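Local coordinates for NAD-dependent protein deacylase 2 (PDB 4TWJ), which removes acetyl and other acyl groups from lysine side chains of proteins such as the chromatin protein Alba, consuming NAD and carrying one structural zinc ion, at residues Glu179-Cys184 against Ala200-Ile205. Residues are numbered along the deposited sequence; the frame is centred on the assembly and turned at random.
Sequences EEAKHC and AELPYI
Ala-181, in the last turn of helix 171-182, points its CB toward helix 201-208 and illustrates how a small residue lets two neighbouring helices draw close: its CA lies 5.9 Å from the CA of Ile-205. The methyl meets three groups of the partner helix. Its CB is 3.5 Å from the backbone O of Leu-202. That leucine's CD2 branch bends nearer, to 4.1 Å from the same CB, and CG2 of Ile-205 approaches it at 3.8 Å. Next along, Lys-182 adds its aliphatic root, CG approaching CG2 of Ile-205 at a tight 3.5 Å, while the bent remainder of the chain carries the ammonium away. With its CB directed at helix 171-182 and CG2 anti to the backbone N, Ile-205 touches both neighbours through one methyl. His-183, where helical geometry ends, turns its ring back so that ND1 donates to O of Glu-179 (3.1 Å), on a lone pair in the carbonyl plane; the bond is bent, 138° at the hydrogen, and the oxygen sits 24° out of the ring plane. CB of Lys-182 lies over one ring face, toward the rim. On the sheet side, Ala-181 also packs on Phe-187, and Leu-202 on Phe-21 and Ile-98. The end of helix 171-182 and the start of helix 201-208, linked through strand 186-190, pack together against the parallel sheet of the sirtuin Rossmann-like NAD-binding domain.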
loop_
_atom_site.group_PDB
_atom_site.type_symbol
_atom_site.label_atom_id
_atom_site.label_comp_id
_atom_site.label_asym_id
_atom_site.label_seq_id
_atom_site.Cartn_x
_atom_site.Cartn_y
_atom_site.Cartn_z
ATOM N N GLU A 179 10.007 -10.172 -7.389
ATOM C CA GLU A 179 11.209 -10.812 -6.853
ATOM C C GLU A 179 11.154 -10.987 -5.336
ATOM O O GLU A 179 11.584 -12.019 -4.812
ATOM C CB GLU A 179 12.456 -10.028 -7.261
ATOM C CG GLU A 179 12.753 -10.130 -8.743
ATOM C CD GLU A 179 13.013 -11.558 -9.166
ATOM O OE1 GLU A 179 13.945 -12.167 -8.608
ATOM O OE2 GLU A 179 12.280 -12.069 -10.036
ATOM N N GLU A 180 10.619 -9.988 -4.637
ATOM C CA GLU A 180 10.400 -10.106 -3.197
ATOM C C GLU A 180 9.435 -11.247 -2.878
ATOM O O GLU A 180 9.716 -12.074 -2.010
ATOM C CB GLU A 180 9.880 -8.789 -2.613
ATOM C CG GLU A 180 10.943 -7.707 -2.504
ATOM C CD GLU A 180 12.083 -8.095 -1.581
ATOM O OE1 GLU A 180 11.820 -8.657 -0.502
ATOM O OE2 GLU A 180 13.249 -7.845 -1.943
ATOM N N ALA A 181 8.312 -11.304 -3.591
ATOM C CA ALA A 181 7.323 -12.362 -3.375
ATOM C C ALA A 181 7.901 -13.751 -3.654
ATOM O O ALA A 181 7.639 -14.692 -2.908
ATOM C CB ALA A 181 6.090 -12.125 -4.232
ATOM N N LYS A 182 8.700 -13.863 -4.711
ATOM C CA LYS A 182 9.284 -15.149 -5.116
ATOM C C LYS A 182 10.337 -15.679 -4.155
ATOM O O LYS A 182 10.588 -16.886 -4.129
ATOM C CB LYS A 182 9.912 -15.039 -6.510
ATOM C CG LYS A 182 8.891 -14.956 -7.625
ATOM C CD LYS A 182 9.520 -14.601 -8.958
ATOM C CE LYS A 182 10.198 -15.781 -9.620
ATOM N NZ LYS A 182 10.011 -15.701 -11.099
ATOM N N HIS A 183 10.961 -14.796 -3.379
ATOM C CA HIS A 183 12.109 -15.184 -2.568
ATOM C C HIS A 183 11.991 -14.801 -1.098
ATOM O O HIS A 183 12.991 -14.612 -0.413
ATOM C CB HIS A 183 13.383 -14.637 -3.213
ATOM C CG HIS A 183 13.590 -15.157 -4.597
ATOM N ND1 HIS A 183 13.421 -14.380 -5.721
ATOM C CD2 HIS A 183 13.864 -16.406 -5.042
ATOM C CE1 HIS A 183 13.620 -15.121 -6.795
ATOM N NE2 HIS A 183 13.883 -16.354 -6.413
ATOM N N CYS A 184 10.756 -14.723 -0.612
ATOM C CA CYS A 184 10.499 -14.504 0.803
ATOM C C CYS A 184 10.070 -15.830 1.416
ATOM O O CYS A 184 9.587 -16.717 0.710
ATOM C CB CYS A 184 9.403 -13.447 0.998
ATOM S SG CYS A 184 7.742 -13.939 0.489
ATOM N N ALA A 200 -2.676 -7.959 -6.523
ATOM C CA ALA A 200 -3.211 -9.135 -5.837
ATOM C C ALA A 200 -2.530 -10.449 -6.240
ATOM O O ALA A 200 -2.655 -11.437 -5.523
ATOM C CB ALA A 200 -4.718 -9.241 -6.054
ATOM N N GLU A 201 -1.823 -10.466 -7.369
ATOM C CA GLU A 201 -1.056 -11.653 -7.782
ATOM C C GLU A 201 0.077 -11.965 -6.802
ATOM O O GLU A 201 0.469 -13.122 -6.634
ATOM C CB GLU A 201 -0.476 -11.457 -9.191
ATOM C CG GLU A 201 0.160 -12.699 -9.810
ATOM C CD GLU A 201 -0.826 -13.825 -10.038
ATOM O OE1 GLU A 201 -2.008 -13.543 -10.317
ATOM O OE2 GLU A 201 -0.421 -15.008 -9.946
ATOM N N LEU A 202 0.608 -10.933 -6.155
ATOM C CA LEU A 202 1.825 -11.081 -5.360
ATOM C C LEU A 202 1.722 -12.082 -4.195
ATOM O O LEU A 202 2.632 -12.892 -4.016
ATOM C CB LEU A 202 2.328 -9.706 -4.894
ATOM C CG LEU A 202 2.839 -8.857 -6.066
ATOM C CD1 LEU A 202 2.927 -7.392 -5.679
ATOM C CD2 LEU A 202 4.179 -9.362 -6.573
ATOM N N PRO A 203 0.628 -12.046 -3.405
ATOM C CA PRO A 203 0.510 -13.087 -2.376
ATOM C C PRO A 203 0.431 -14.511 -2.936
ATOM O O PRO A 203 0.927 -15.438 -2.305
ATOM C CB PRO A 203 -0.782 -12.725 -1.623
ATOM C CG PRO A 203 -1.397 -11.581 -2.364
ATOM C CD PRO A 203 -0.327 -10.950 -3.190
ATOM N N TYR A 204 -0.179 -14.679 -4.107
ATOM C CA TYR A 204 -0.222 -15.999 -4.743
ATOM C C TYR A 204 1.164 -16.454 -5.194
ATOM O O TYR A 204 1.494 -17.632 -5.103
ATOM C CB TYR A 204 -1.184 -16.003 -5.924
ATOM C CG TYR A 204 -2.622 -15.815 -5.519
ATOM C CD1 TYR A 204 -3.330 -16.838 -4.893
ATOM C CD2 TYR A 204 -3.281 -14.619 -5.765
ATOM C CE1 TYR A 204 -4.656 -16.669 -4.524
ATOM C CE2 TYR A 204 -4.600 -14.438 -5.394
ATOM C CZ TYR A 204 -5.285 -15.464 -4.779
ATOM O OH TYR A 204 -6.603 -15.279 -4.419
ATOM N N ILE A 205 1.967 -15.517 -5.686
ATOM C CA ILE A 205 3.350 -15.817 -6.051
ATOM C C ILE A 205 4.147 -16.273 -4.825
ATOM O O ILE A 205 4.890 -17.256 -4.890
ATOM C CB ILE A 205 4.029 -14.601 -6.718
ATOM C CG1 ILE A 205 3.427 -14.363 -8.108
ATOM C CG2 ILE A 205 5.534 -14.799 -6.809
ATOM C CD1 ILE A 205 3.802 -13.034 -8.731
#